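Long-range contacts in lactose Operon Repressor (Escherichia coli, PDB 1JYE), which binds operator DNA as a regulator of the LacI family and represses transcription of the lactose operon until an inducer sugar binds its core domain: residues V66-L71 with V96-R101; L262-D267 with R326-A331; V271-T276 with T287-D292. The protein carries 1 engineered substitution. One frame throughout, in Å; residues are numbered along the deposited sequence.

Contact 1. Residues V66-L71 with V96-R101; sequences VATSSL and VSMVER
The flat groups that meet between Val-66 to Thr-68 and Val-96 to Val-99 are backbone peptide units, hydrogen-bonded to one another. Val-66 O takes Ser-97 N (2.8 Å), Ser-97 O takes Thr-68 N (2.9 Å), and Thr-68 O takes Val-99 N (2.9 Å). One face of this strand pair carries Val-66, Thr-68, Val-96 and Met-98, the other Ala-67 and Ser-97, which are small enough for helix 104-115 to pack against them. On the first face Thr-68 CG2 crosses Val-96 CG1 at 3.8 Å. Thr-68 points OG1 anti to its N (chi1 -180°), toward Ser-69 O, to which it donates; Asn-125 ND2 is a further partner, so this buried hydroxyl is satisfied while the methyl serves the apolar side. Beyond the strand the chain at 69-71 turns round Met-98, a long flexible residue suited to following the turn. Its CG lies 3.8 Å from Ser-70 CA, and a bend at chi3 (79°) brings CE to 4.0 Å from Ser-70 OG, which is itself bonded to Ala-72 N. Its SD accepts a weak but fairly straight hydrogen bond from Leu-71 N (3.4 Å). An alanine here is likely to leave the Leu-71 N-H without its sulfur acceptor and open a gap beside Ser-70 and Leu-84 of the second subunit. That leucine, an engineered substitution, packs on Leu-71, Val-96 and Met-98 across the dimer interface. The parallel strands 63-68 and 93-98 are joined through helix 74-89, which makes the beta-alpha-beta crossover typical of the parallel-sheet subdomains of the periplasmic-binding-protein fold.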
ATOM      1  N   VAL A  66      10.313  -0.239  15.967  1.00 15.38           N
ATOM      2  CA  VAL A  66       9.706  -1.215  15.075  1.00 15.56           C
ATOM      3  C   VAL A  66      10.691  -1.617  13.984  1.00 16.12           C
ATOM      4  O   VAL A  66      11.208  -0.763  13.263  1.00 15.27           O
ATOM      5  CB  VAL A  66       8.439  -0.649  14.382  1.00 15.95           C
ATOM      6  CG1 VAL A  66       7.877  -1.682  13.411  1.00 17.10           C
ATOM      7  CG2 VAL A  66       7.387  -0.275  15.421  1.00 15.53           C
ATOM      8  N   ALA A  67      10.968  -2.915  13.885  1.00 15.57           N
ATOM      9  CA  ALA A  67      11.842  -3.437  12.838  1.00 16.19           C
ATOM     10  C   ALA A  67      10.819  -4.013  11.867  1.00 16.28           C
ATOM     11  O   ALA A  67      10.066  -4.920  12.222  1.00 16.50           O
ATOM     12  CB  ALA A  67      12.746  -4.538  13.388  1.00 15.56           C
ATOM     13  N   THR A  68      10.775  -3.498  10.644  1.00 15.96           N
ATOM     14  CA  THR A  68       9.749  -3.964   9.716  1.00 15.23           C
ATOM     15  C   THR A  68      10.170  -4.322   8.302  1.00 16.33           C
ATOM     16  O   THR A  68      11.165  -3.817   7.782  1.00 16.65           O
ATOM     17  CB  THR A  68       8.629  -2.902   9.601  1.00 15.65           C
ATOM     18  OG1 THR A  68       7.619  -3.355   8.691  1.00 15.54           O
ATOM     19  CG2 THR A  68       9.206  -1.584   9.090  1.00 16.48           C
ATOM     20  N   SER A  69       9.384  -5.204   7.688  1.00 16.44           N
ATOM     21  CA  SER A  69       9.602  -5.597   6.307  1.00 17.34           C
ATOM     22  C   SER A  69       9.296  -4.321   5.528  1.00 17.36           C
ATOM     23  O   SER A  69       8.696  -3.395   6.072  1.00 18.20           O
ATOM     24  CB  SER A  69       8.615  -6.692   5.894  1.00 18.73           C
ATOM     25  OG  SER A  69       8.826  -7.884   6.630  1.00 19.94           O
ATOM     26  N   SER A  70       9.690  -4.280   4.262  1.00 17.91           N
ATOM     27  CA  SER A  70       9.462  -3.097   3.442  1.00 18.11           C
ATOM     28  C   SER A  70       8.032  -2.565   3.484  1.00 18.27           C
ATOM     29  O   SER A  70       7.067  -3.315   3.325  1.00 17.28           O
ATOM     30  CB  SER A  70       9.845  -3.381   1.990  1.00 19.39           C
ATOM     31  OG  SER A  70       9.536  -2.260   1.178  1.00 20.00           O
ATOM     32  N   LEU A  71       7.904  -1.257   3.687  1.00 17.64           N
ATOM     33  CA  LEU A  71       6.593  -0.624   3.731  1.00 19.22           C
ATOM     34  C   LEU A  71       6.038  -0.444   2.322  1.00 18.93           C
ATOM     35  O   LEU A  71       4.927   0.052   2.141  1.00 19.78           O
ATOM     36  CB  LEU A  71       6.673   0.724   4.452  1.00 20.67           C
ATOM     37  CG  LEU A  71       7.105   0.631   5.919  1.00 21.28           C
ATOM     38  CD1 LEU A  71       7.026   2.006   6.560  1.00 24.01           C
ATOM     39  CD2 LEU A  71       6.206  -0.356   6.662  1.00 23.99           C
ATOM     40  N   VAL A  96      11.334   3.754  13.558  1.00 16.68           N
ATOM     41  CA  VAL A  96      11.091   2.678  12.605  1.00 17.43           C
ATOM     42  C   VAL A  96      12.323   2.359  11.772  1.00 19.33           C
ATOM     43  O   VAL A  96      12.930   3.249  11.175  1.00 19.59           O
ATOM     44  CB  VAL A  96       9.933   3.042  11.644  1.00 17.31           C
ATOM     45  CG1 VAL A  96       9.623   1.860  10.721  1.00 16.45           C
ATOM     46  CG2 VAL A  96       8.703   3.438  12.442  1.00 17.64           C
ATOM     47  N   SER A  97      12.687   1.080  11.740  1.00 18.57           N
ATOM     48  CA  SER A  97      13.834   0.623  10.968  1.00 19.83           C
ATOM     49  C   SER A  97      13.335  -0.405   9.958  1.00 21.21           C
ATOM     50  O   SER A  97      12.697  -1.393  10.332  1.00 19.82           O
ATOM     51  CB  SER A  97      14.880  -0.014  11.889  1.00 19.49           C
ATOM     52  OG  SER A  97      15.983  -0.508  11.144  1.00 22.44           O
ATOM     53  N   MET A  98      13.609  -0.167   8.680  1.00 20.50           N
ATOM     54  CA  MET A  98      13.173  -1.084   7.633  1.00 23.54           C
ATOM     55  C   MET A  98      14.319  -2.044   7.340  1.00 27.23           C
ATOM     56  O   MET A  98      15.414  -1.627   6.970  1.00 27.25           O
ATOM     57  CB  MET A  98      12.780  -0.296   6.379  1.00 23.91           C
ATOM     58  CG  MET A  98      11.626  -0.909   5.593  1.00 23.39           C
ATOM     59  SD  MET A  98      10.931   0.234   4.359  1.00 22.03           S
ATOM     60  CE  MET A  98      12.144   0.075   3.067  1.00 21.97           C
ATOM     61  N   VAL A  99      14.059  -3.336   7.512  1.00 29.46           N
ATOM     62  CA  VAL A  99      15.078  -4.358   7.309  1.00 34.49           C
ATOM     63  C   VAL A  99      15.583  -4.488   5.879  1.00 38.61           C
ATOM     64  O   VAL A  99      14.803  -4.551   4.930  1.00 39.19           O
ATOM     65  CB  VAL A  99      14.572  -5.732   7.793  1.00 33.56           C
ATOM     66  CG1 VAL A  99      15.664  -6.784   7.628  1.00 33.98           C
ATOM     67  CG2 VAL A  99      14.153  -5.634   9.250  1.00 33.87           C
ATOM     68  N   GLU A 100      16.907  -4.541   5.745  1.00 43.06           N
ATOM     69  CA  GLU A 100      17.568  -4.666   4.450  1.00 47.51           C
ATOM     70  C   GLU A 100      17.070  -5.880   3.670  1.00 49.08           C
ATOM     71  O   GLU A 100      17.515  -6.133   2.551  1.00 50.20           O
ATOM     72  CB  GLU A 100      19.083  -4.763   4.648  1.00 49.54           C
ATOM     73  CG  GLU A 100      19.684  -3.578   5.392  1.00 52.13           C
ATOM     74  CD  GLU A 100      21.190  -3.683   5.548  1.00 53.31           C
ATOM     75  OE1 GLU A 100      21.659  -4.653   6.180  1.00 54.90           O
ATOM     76  OE2 GLU A 100      21.903  -2.793   5.039  1.00 54.34           O
ATOM     77  N   ARG A 101      16.153  -6.629   4.276  1.00 51.10           N
ATOM     78  CA  ARG A 101      15.563  -7.808   3.652  1.00 51.91           C
ATOM     79  C   ARG A 101      16.493  -9.014   3.589  1.00 51.21           C
ATOM     80  O   ARG A 101      17.715  -8.876   3.525  1.00 51.25           O
ATOM     81  CB  ARG A 101      15.084  -7.473   2.234  1.00 53.40           C
ATOM     82  CG  ARG A 101      14.045  -6.370   2.168  1.00 56.54           C
ATOM     83  CD  ARG A 101      13.619  -6.063   0.733  1.00 58.41           C
ATOM     84  NE  ARG A 101      13.020  -7.214   0.058  1.00 59.92           N
ATOM     85  CZ  ARG A 101      13.709  -8.182  -0.542  1.00 60.39           C
ATOM     86  NH1 ARG A 101      15.035  -8.147  -0.562  1.00 61.09           N
ATOM     87  NH2 ARG A 101      13.071  -9.188  -1.123  1.00 60.66           N
TER

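Contact 2. Residues L262-D267 with R326-A331; sequences LRVGAD and RKTTLA
In a subdomain of the periplasmic-binding-protein type, the loop leading from helix 247-259 to strand 269-271 presents Gly-265 to Thr-328 and Leu-330 of the segment 326-331 that follows strand 316-324. The backbones come close here: Gly-265 CA is 3.6 Å from Thr-328 O. Gly-265 has phi 101° and psi -74°, angles at which a beta carbon would press on the carbonyl oxygen of Val-264 and also crowd Lys-327 O, so glycine suits the place on both counts. On one side of it Val-264 CG1 lies beside Thr-328 CG2 at 3.7 Å, the two branched side chains pointing the same way. With OG1 held by Val-270 O, and probably by Thr-287 N, the methyl of Thr-328 is left to face Val-264. Leu-330 covers the other part of the turn, with CD1 3.9 Å from Ala-266 N. A water sits 2.6 Å from Gly-265 O and is placed to donate also to Leu-330 O, though its two protons cannot serve every acceptor around it. The loop is braced internally. Asp-267 N bonds to Arg-263 O, and Arg-263 grips the Asp-267 carboxylate side-on, NE to OD1 and NH2 to OD2 (2.9 Å), while Ala-266 CB lies 3.5 Å above the guanidinium plane. The whole is a helix-to-strand loop of an alpha/beta sheet, packed against the segment that follows strand 316-324.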
ATOM      1  N   LEU A 262     -10.630 -16.650 -20.720  1.00 23.73           N
ATOM      2  CA  LEU A 262     -11.465 -17.347 -19.747  1.00 24.23           C
ATOM      3  C   LEU A 262     -12.133 -16.365 -18.793  1.00 23.81           C
ATOM      4  O   LEU A 262     -11.702 -15.220 -18.657  1.00 24.93           O
ATOM      5  CB  LEU A 262     -10.624 -18.349 -18.951  1.00 23.53           C
ATOM      6  CG  LEU A 262      -9.966 -19.462 -19.771  1.00 24.20           C
ATOM      7  CD1 LEU A 262      -9.120 -20.338 -18.855  1.00 25.27           C
ATOM      8  CD2 LEU A 262     -11.037 -20.293 -20.465  1.00 25.46           C
ATOM      9  N   ARG A 263     -13.189 -16.820 -18.133  1.00 23.43           N
ATOM     10  CA  ARG A 263     -13.920 -15.978 -17.198  1.00 22.90           C
ATOM     11  C   ARG A 263     -13.546 -16.269 -15.754  1.00 22.84           C
ATOM     12  O   ARG A 263     -13.587 -17.418 -15.313  1.00 20.93           O
ATOM     13  CB  ARG A 263     -15.424 -16.191 -17.371  1.00 25.43           C
ATOM     14  CG  ARG A 263     -15.964 -15.797 -18.736  1.00 27.91           C
ATOM     15  CD  ARG A 263     -17.362 -16.358 -18.927  1.00 29.90           C
ATOM     16  NE  ARG A 263     -17.350 -17.819 -18.925  1.00 32.48           N
ATOM     17  CZ  ARG A 263     -18.440 -18.579 -18.938  1.00 32.33           C
ATOM     18  NH1 ARG A 263     -19.643 -18.020 -18.954  1.00 33.80           N
ATOM     19  NH2 ARG A 263     -18.328 -19.901 -18.934  1.00 32.67           N
ATOM     20  N   VAL A 264     -13.171 -15.229 -15.017  1.00 21.15           N
ATOM     21  CA  VAL A 264     -12.847 -15.410 -13.608  1.00 20.81           C
ATOM     22  C   VAL A 264     -14.181 -15.735 -12.947  1.00 22.21           C
ATOM     23  O   VAL A 264     -15.168 -15.024 -13.146  1.00 22.64           O
ATOM     24  CB  VAL A 264     -12.265 -14.125 -12.988  1.00 19.74           C
ATOM     25  CG1 VAL A 264     -12.070 -14.307 -11.486  1.00 20.28           C
ATOM     26  CG2 VAL A 264     -10.947 -13.784 -13.651  1.00 19.57           C
ATOM     27  N   GLY A 265     -14.212 -16.816 -12.178  1.00 22.34           N
ATOM     28  CA  GLY A 265     -15.440 -17.220 -11.524  1.00 23.05           C
ATOM     29  C   GLY A 265     -16.113 -18.353 -12.282  1.00 24.88           C
ATOM     30  O   GLY A 265     -16.076 -19.506 -11.855  1.00 25.77           O
ATOM     31  N   ALA A 266     -16.713 -18.028 -13.422  1.00 24.94           N
ATOM     32  CA  ALA A 266     -17.411 -19.017 -14.238  1.00 25.53           C
ATOM     33  C   ALA A 266     -16.506 -20.124 -14.780  1.00 25.42           C
ATOM     34  O   ALA A 266     -16.892 -21.291 -14.798  1.00 26.21           O
ATOM     35  CB  ALA A 266     -18.127 -18.320 -15.390  1.00 26.73           C
ATOM     36  N   ASP A 267     -15.309 -19.759 -15.231  1.00 23.81           N
ATOM     37  CA  ASP A 267     -14.373 -20.740 -15.772  1.00 22.87           C
ATOM     38  C   ASP A 267     -13.321 -21.135 -14.745  1.00 21.59           C
ATOM     39  O   ASP A 267     -13.073 -22.318 -14.525  1.00 21.21           O
ATOM     40  CB  ASP A 267     -13.705 -20.187 -17.034  1.00 23.77           C
ATOM     41  CG  ASP A 267     -14.676 -20.064 -18.198  1.00 24.54           C
ATOM     42  OD1 ASP A 267     -14.480 -19.174 -19.050  1.00 25.14           O
ATOM     43  OD2 ASP A 267     -15.631 -20.869 -18.266  1.00 26.04           O
ATOM     44  N   ARG A 326     -17.200 -13.018  -2.406  1.00 16.32           N
ATOM     45  CA  ARG A 326     -17.548 -12.007  -3.390  1.00 17.29           C
ATOM     46  C   ARG A 326     -17.956 -12.624  -4.730  1.00 18.31           C
ATOM     47  O   ARG A 326     -18.786 -13.535  -4.760  1.00 20.04           O
ATOM     48  CB  ARG A 326     -16.402 -10.998  -3.552  1.00 16.93           C
ATOM     49  CG  ARG A 326     -16.134 -10.204  -2.273  1.00 16.51           C
ATOM     50  CD  ARG A 326     -15.505  -8.843  -2.567  1.00 15.78           C
ATOM     51  NE  ARG A 326     -15.265  -8.063  -1.354  1.00 15.89           N
ATOM     52  CZ  ARG A 326     -14.079  -7.921  -0.768  1.00 16.34           C
ATOM     53  NH1 ARG A 326     -13.001  -8.511  -1.272  1.00 15.87           N
ATOM     54  NH2 ARG A 326     -13.968  -7.170   0.318  1.00 18.25           N
ATOM     55  N   LYS A 327     -17.362 -12.168  -5.830  1.00 18.14           N
ATOM     56  CA  LYS A 327     -17.762 -12.645  -7.153  1.00 18.42           C
ATOM     57  C   LYS A 327     -16.802 -13.533  -7.934  1.00 17.79           C
ATOM     58  O   LYS A 327     -17.062 -13.832  -9.101  1.00 19.73           O
ATOM     59  CB  LYS A 327     -18.107 -11.437  -8.032  1.00 18.07           C
ATOM     60  CG  LYS A 327     -19.162 -10.507  -7.449  1.00 22.51           C
ATOM     61  CD  LYS A 327     -20.516 -11.185  -7.382  1.00 24.86           C
ATOM     62  CE  LYS A 327     -21.589 -10.225  -6.898  1.00 28.21           C
ATOM     63  NZ  LYS A 327     -22.927 -10.877  -6.876  1.00 31.34           N
ATOM     64  N   THR A 328     -15.711 -13.969  -7.317  1.00 16.14           N
ATOM     65  CA  THR A 328     -14.739 -14.781  -8.039  1.00 16.31           C
ATOM     66  C   THR A 328     -14.790 -16.280  -7.767  1.00 16.15           C
ATOM     67  O   THR A 328     -13.921 -17.018  -8.231  1.00 15.93           O
ATOM     68  CB  THR A 328     -13.313 -14.296  -7.752  1.00 15.48           C
ATOM     69  OG1 THR A 328     -13.076 -14.339  -6.342  1.00 15.08           O
ATOM     70  CG2 THR A 328     -13.131 -12.856  -8.250  1.00 15.99           C
ATOM     71  N   THR A 329     -15.798 -16.724  -7.026  1.00 16.41           N
ATOM     72  CA  THR A 329     -15.938 -18.144  -6.714  1.00 19.25           C
ATOM     73  C   THR A 329     -17.340 -18.671  -7.002  1.00 20.66           C
ATOM     74  O   THR A 329     -18.334 -18.194  -6.445  1.00 21.02           O
ATOM     75  CB  THR A 329     -15.590 -18.437  -5.236  1.00 19.38           C
ATOM     76  OG1 THR A 329     -16.286 -17.521  -4.381  1.00 20.25           O
ATOM     77  CG2 THR A 329     -14.095 -18.314  -5.007  1.00 19.51           C
ATOM     78  N   LEU A 330     -17.399 -19.658  -7.889  1.00 20.92           N
ATOM     79  CA  LEU A 330     -18.649 -20.294  -8.288  1.00 21.38           C
ATOM     80  C   LEU A 330     -18.390 -21.784  -8.460  1.00 22.43           C
ATOM     81  O   LEU A 330     -17.238 -22.222  -8.465  1.00 21.31           O
ATOM     82  CB  LEU A 330     -19.137 -19.716  -9.620  1.00 22.71           C
ATOM     83  CG  LEU A 330     -19.586 -18.254  -9.644  1.00 23.61           C
ATOM     84  CD1 LEU A 330     -19.774 -17.797 -11.083  1.00 26.02           C
ATOM     85  CD2 LEU A 330     -20.878 -18.108  -8.860  1.00 26.10           C
ATOM     86  N   ALA A 331     -19.457 -22.563  -8.595  1.00 23.00           N
ATOM     87  CA  ALA A 331     -19.310 -24.000  -8.796  1.00 24.65           C
ATOM     88  C   ALA A 331     -18.535 -24.180 -10.099  1.00 26.40           C
ATOM     89  O   ALA A 331     -18.620 -23.339 -10.996  1.00 28.64           O
ATOM     90  CB  ALA A 331     -20.677 -24.658  -8.897  1.00 25.06           C
TER
HETATM   91  O   HOH W   1     -15.718 -22.003 -11.269  1.00 23.02           O

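Contact 3. Residues V271-T276 with T287-D292; sequences VGYDDT and TTIKQD. With GOL (glycerol), chain B.
The backbones of 271-276 and 287-292 run alongside in the same sense, with Gly-272 N bonded to Thr-287 O (2.9 Å), Asp-274 N to Ile-289 O (2.6 Å) and Gln-291 N to Asp-274 O. Together they form one wall of the cleft between subdomains, where ligands bind in the periplasmic-binding-protein fold and where LacI probably receives its inducer. Ile-289 N is buried without a partner. Thr-288 OG1 lies 3.2 Å from Gly-272 C and is bonded to Asp-247. Tyr-273 gives a broad apolar surface: Ile-289 CB stands over the centre of its ring, a CH-pi contact 3.8 Å from the centroid and 5° off the normal, while Arg-197 makes a cation-pi contact with the ring. At the ring's edge, in its plane, lies Gln-291 CD, 3.4 Å from Tyr-273 CE1, with the amide plane perpendicular to the ring. A water joins Tyr-273 OH to Gln-291 OE1 and helps fix the amide's rotation. Asp-275 lays CB against the backbone of Lys-290, its OD1 salt-bridged to Arg-326. Asp-274 takes an unusual positive phi of 128° and turns its carboxylate into the cleft. Gln-291 NE2 meets Asp-274 OD1 at 2.7 Å, amide and carboxylate nearly coplanar (9° apart), so the amide helps position the acid. A glycerol, probably picked up during crystallisation, is held by both side chains and by Arg-197 and Asn-246: its O2 donates to Asp-274 OD1 (2.6 Å), its O1 to Asp-274 OD2, and its O3 accepts from Gln-291 NE2 at 3.1 Å.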
ATOM      1  N   VAL A 271      -9.487 -17.421  -5.147  1.00 13.50           N
ATOM      2  CA  VAL A 271      -9.609 -16.999  -3.760  1.00 13.44           C
ATOM      3  C   VAL A 271      -8.301 -16.299  -3.407  1.00 14.83           C
ATOM      4  O   VAL A 271      -7.218 -16.846  -3.621  1.00 14.96           O
ATOM      5  CB  VAL A 271      -9.809 -18.195  -2.801  1.00 14.57           C
ATOM      6  CG1 VAL A 271      -9.919 -17.697  -1.372  1.00 13.65           C
ATOM      7  CG2 VAL A 271     -11.058 -18.964  -3.187  1.00 15.86           C
ATOM      8  N   GLY A 272      -8.403 -15.075  -2.898  1.00 14.33           N
ATOM      9  CA  GLY A 272      -7.211 -14.339  -2.522  1.00 14.21           C
ATOM     10  C   GLY A 272      -6.934 -14.454  -1.036  1.00 14.49           C
ATOM     11  O   GLY A 272      -7.409 -15.383  -0.377  1.00 14.08           O
ATOM     12  N   TYR A 273      -6.164 -13.512  -0.498  1.00 12.42           N
ATOM     13  CA  TYR A 273      -5.839 -13.530   0.924  1.00 13.26           C
ATOM     14  C   TYR A 273      -5.414 -12.129   1.362  1.00 15.19           C
ATOM     15  O   TYR A 273      -4.527 -11.537   0.748  1.00 15.52           O
ATOM     16  CB  TYR A 273      -4.701 -14.534   1.180  1.00 14.06           C
ATOM     17  CG  TYR A 273      -4.743 -15.238   2.525  1.00 14.94           C
ATOM     18  CD1 TYR A 273      -4.487 -14.549   3.714  1.00 14.25           C
ATOM     19  CD2 TYR A 273      -5.021 -16.605   2.605  1.00 16.29           C
ATOM     20  CE1 TYR A 273      -4.503 -15.209   4.949  1.00 15.38           C
ATOM     21  CE2 TYR A 273      -5.039 -17.268   3.829  1.00 15.69           C
ATOM     22  CZ  TYR A 273      -4.779 -16.570   4.994  1.00 15.56           C
ATOM     23  OH  TYR A 273      -4.778 -17.244   6.200  1.00 17.50           O
ATOM     24  N   ASP A 274      -6.076 -11.627   2.410  1.00 13.79           N
ATOM     25  CA  ASP A 274      -5.843 -10.315   3.032  1.00 16.25           C
ATOM     26  C   ASP A 274      -7.106  -9.468   3.179  1.00 15.18           C
ATOM     27  O   ASP A 274      -7.379  -8.925   4.247  1.00 14.37           O
ATOM     28  CB  ASP A 274      -4.834  -9.458   2.251  1.00 16.53           C
ATOM     29  CG  ASP A 274      -3.395  -9.901   2.444  1.00 18.70           C
ATOM     30  OD1 ASP A 274      -3.117 -10.706   3.358  1.00 19.90           O
ATOM     31  OD2 ASP A 274      -2.536  -9.421   1.677  1.00 19.97           O
ATOM     32  N   ASP A 275      -7.864  -9.379   2.091  1.00 15.77           N
ATOM     33  CA  ASP A 275      -9.061  -8.545   1.987  1.00 17.38           C
ATOM     34  C   ASP A 275      -8.596  -7.098   2.001  1.00 18.06           C
ATOM     35  O   ASP A 275      -8.929  -6.320   2.902  1.00 17.07           O
ATOM     36  CB  ASP A 275     -10.077  -8.770   3.118  1.00 18.32           C
ATOM     37  CG  ASP A 275     -11.339  -7.928   2.928  1.00 21.46           C
ATOM     38  OD1 ASP A 275     -11.614  -7.548   1.770  1.00 20.79           O
ATOM     39  OD2 ASP A 275     -12.058  -7.645   3.911  1.00 21.27           O
ATOM     40  N   THR A 276      -7.792  -6.753   1.002  1.00 18.46           N
ATOM     41  CA  THR A 276      -7.287  -5.393   0.877  1.00 18.41           C
ATOM     42  C   THR A 276      -8.455  -4.499   0.497  1.00 18.51           C
ATOM     43  O   THR A 276      -9.468  -4.969  -0.016  1.00 17.88           O
ATOM     44  CB  THR A 276      -6.222  -5.287  -0.227  1.00 20.97           C
ATOM     45  OG1 THR A 276      -6.824  -5.570  -1.498  1.00 20.13           O
ATOM     46  CG2 THR A 276      -5.096  -6.277   0.023  1.00 20.17           C
ATOM     47  N   THR A 287     -13.155 -12.830  -3.877  1.00 14.36           N
ATOM     48  CA  THR A 287     -13.451 -13.609  -2.681  1.00 14.23           C
ATOM     49  C   THR A 287     -12.081 -13.751  -2.038  1.00 14.23           C
ATOM     50  O   THR A 287     -11.112 -14.088  -2.716  1.00 14.10           O
ATOM     51  CB  THR A 287     -13.992 -15.001  -3.039  1.00 14.90           C
ATOM     52  OG1 THR A 287     -15.293 -14.863  -3.618  1.00 16.14           O
ATOM     53  CG2 THR A 287     -14.078 -15.883  -1.795  1.00 13.88           C
ATOM     54  N   THR A 288     -11.995 -13.514  -0.735  1.00 14.08           N
ATOM     55  CA  THR A 288     -10.701 -13.559  -0.075  1.00 14.75           C
ATOM     56  C   THR A 288     -10.803 -13.880   1.415  1.00 14.93           C
ATOM     57  O   THR A 288     -11.892 -14.110   1.940  1.00 15.39           O
ATOM     58  CB  THR A 288     -10.003 -12.187  -0.274  1.00 14.86           C
ATOM     59  OG1 THR A 288      -8.700 -12.200   0.311  1.00 15.69           O
ATOM     60  CG2 THR A 288     -10.846 -11.074   0.353  1.00 15.35           C
ATOM     61  N   ILE A 289      -9.651 -13.909   2.079  1.00 13.83           N
ATOM     62  CA  ILE A 289      -9.574 -14.179   3.510  1.00 13.36           C
ATOM     63  C   ILE A 289      -9.175 -12.879   4.191  1.00 12.09           C
ATOM     64  O   ILE A 289      -8.105 -12.327   3.924  1.00 13.06           O
ATOM     65  CB  ILE A 289      -8.504 -15.239   3.832  1.00 13.55           C
ATOM     66  CG1 ILE A 289      -8.809 -16.537   3.079  1.00 15.31           C
ATOM     67  CG2 ILE A 289      -8.434 -15.462   5.338  1.00 14.00           C
ATOM     68  CD1 ILE A 289     -10.161 -17.144   3.400  1.00 17.02           C
ATOM     69  N   LYS A 290     -10.033 -12.387   5.074  1.00 12.80           N
ATOM     70  CA  LYS A 290      -9.740 -11.140   5.757  1.00 13.57           C
ATOM     71  C   LYS A 290      -8.753 -11.251   6.909  1.00 15.48           C
ATOM     72  O   LYS A 290      -8.941 -12.045   7.832  1.00 15.82           O
ATOM     73  CB  LYS A 290     -11.034 -10.508   6.277  1.00 14.35           C
ATOM     74  CG  LYS A 290     -10.811  -9.232   7.086  1.00 17.96           C
ATOM     75  CD  LYS A 290     -12.141  -8.637   7.534  1.00 22.21           C
ATOM     76  CE  LYS A 290     -11.936  -7.356   8.330  1.00 24.93           C
ATOM     77  NZ  LYS A 290     -13.240  -6.742   8.708  1.00 26.69           N
ATOM     78  N   GLN A 291      -7.690 -10.455   6.831  1.00 15.94           N
ATOM     79  CA  GLN A 291      -6.687 -10.374   7.887  1.00 16.27           C
ATOM     80  C   GLN A 291      -6.779  -8.916   8.321  1.00 15.47           C
ATOM     81  O   GLN A 291      -6.397  -8.019   7.571  1.00 16.41           O
ATOM     82  CB  GLN A 291      -5.276 -10.656   7.369  1.00 17.75           C
ATOM     83  CG  GLN A 291      -5.065 -12.058   6.824  1.00 18.86           C
ATOM     84  CD  GLN A 291      -3.599 -12.430   6.771  1.00 19.58           C
ATOM     85  OE1 GLN A 291      -3.089 -13.112   7.664  1.00 21.83           O
ATOM     86  NE2 GLN A 291      -2.905 -11.971   5.735  1.00 19.11           N
ATOM     87  N   ASP A 292      -7.292  -8.686   9.524  1.00 15.39           N
ATOM     88  CA  ASP A 292      -7.464  -7.327  10.039  1.00 14.91           C
ATOM     89  C   ASP A 292      -6.143  -6.720  10.515  1.00 13.59           C
ATOM     90  O   ASP A 292      -5.839  -6.718  11.707  1.00 13.64           O
ATOM     91  CB  ASP A 292      -8.491  -7.352  11.172  1.00 16.81           C
ATOM     92  CG  ASP A 292      -9.013  -5.972  11.522  1.00 17.77           C
ATOM     93  OD1 ASP A 292     -10.074  -5.898  12.174  1.00 20.42           O
ATOM     94  OD2 ASP A 292      -8.365  -4.968  11.153  1.00 18.39           O
TER
HETATM   95  C1  GOL B 350       0.899 -10.481   2.246  1.00 21.60           C
HETATM   96  O1  GOL B 350       0.074  -9.672   1.419  1.00 19.12           O
HETATM   97  C2  GOL B 350       0.079 -11.042   3.407  1.00 23.55           C
HETATM   98  O2  GOL B 350      -0.918 -11.921   2.911  1.00 22.10           O
HETATM   99  C3  GOL B 350       0.975 -11.789   4.390  1.00 26.84           C
HETATM  100  O3  GOL B 350       0.183 -12.337   5.433  1.00 27.81           O
HETATM  101  O   HOH W   2      -3.658 -15.883   8.251  1.00 23.17           O
HETATM  102  O   HOH W   3      -7.351  -6.491   5.462  1.00 23.96           O

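In the fold
Contacts 2 and 3 belong to one subdomain, their centres about 16 Å apart, and they touch directly. Arg-326 NH2 and Asp-275 OD1 make a salt bridge of 2.8 Å, Thr-328 OG1 probably bonds to Thr-287 N, and Thr-329 packs on Val-271. Segment 326-331 is thereby tied to the wall that holds glycerol in contact 3. Contact 1 lies in the other subdomain, with its centre about 23 Å from that of contact 3 and about 37 Å from that of contact 2, which lies across the chain's centre from it. Contact 1 faces the second subunit and contact 3 the ligand cleft, while contact 2 lies about 24 Å from the centre of the chain.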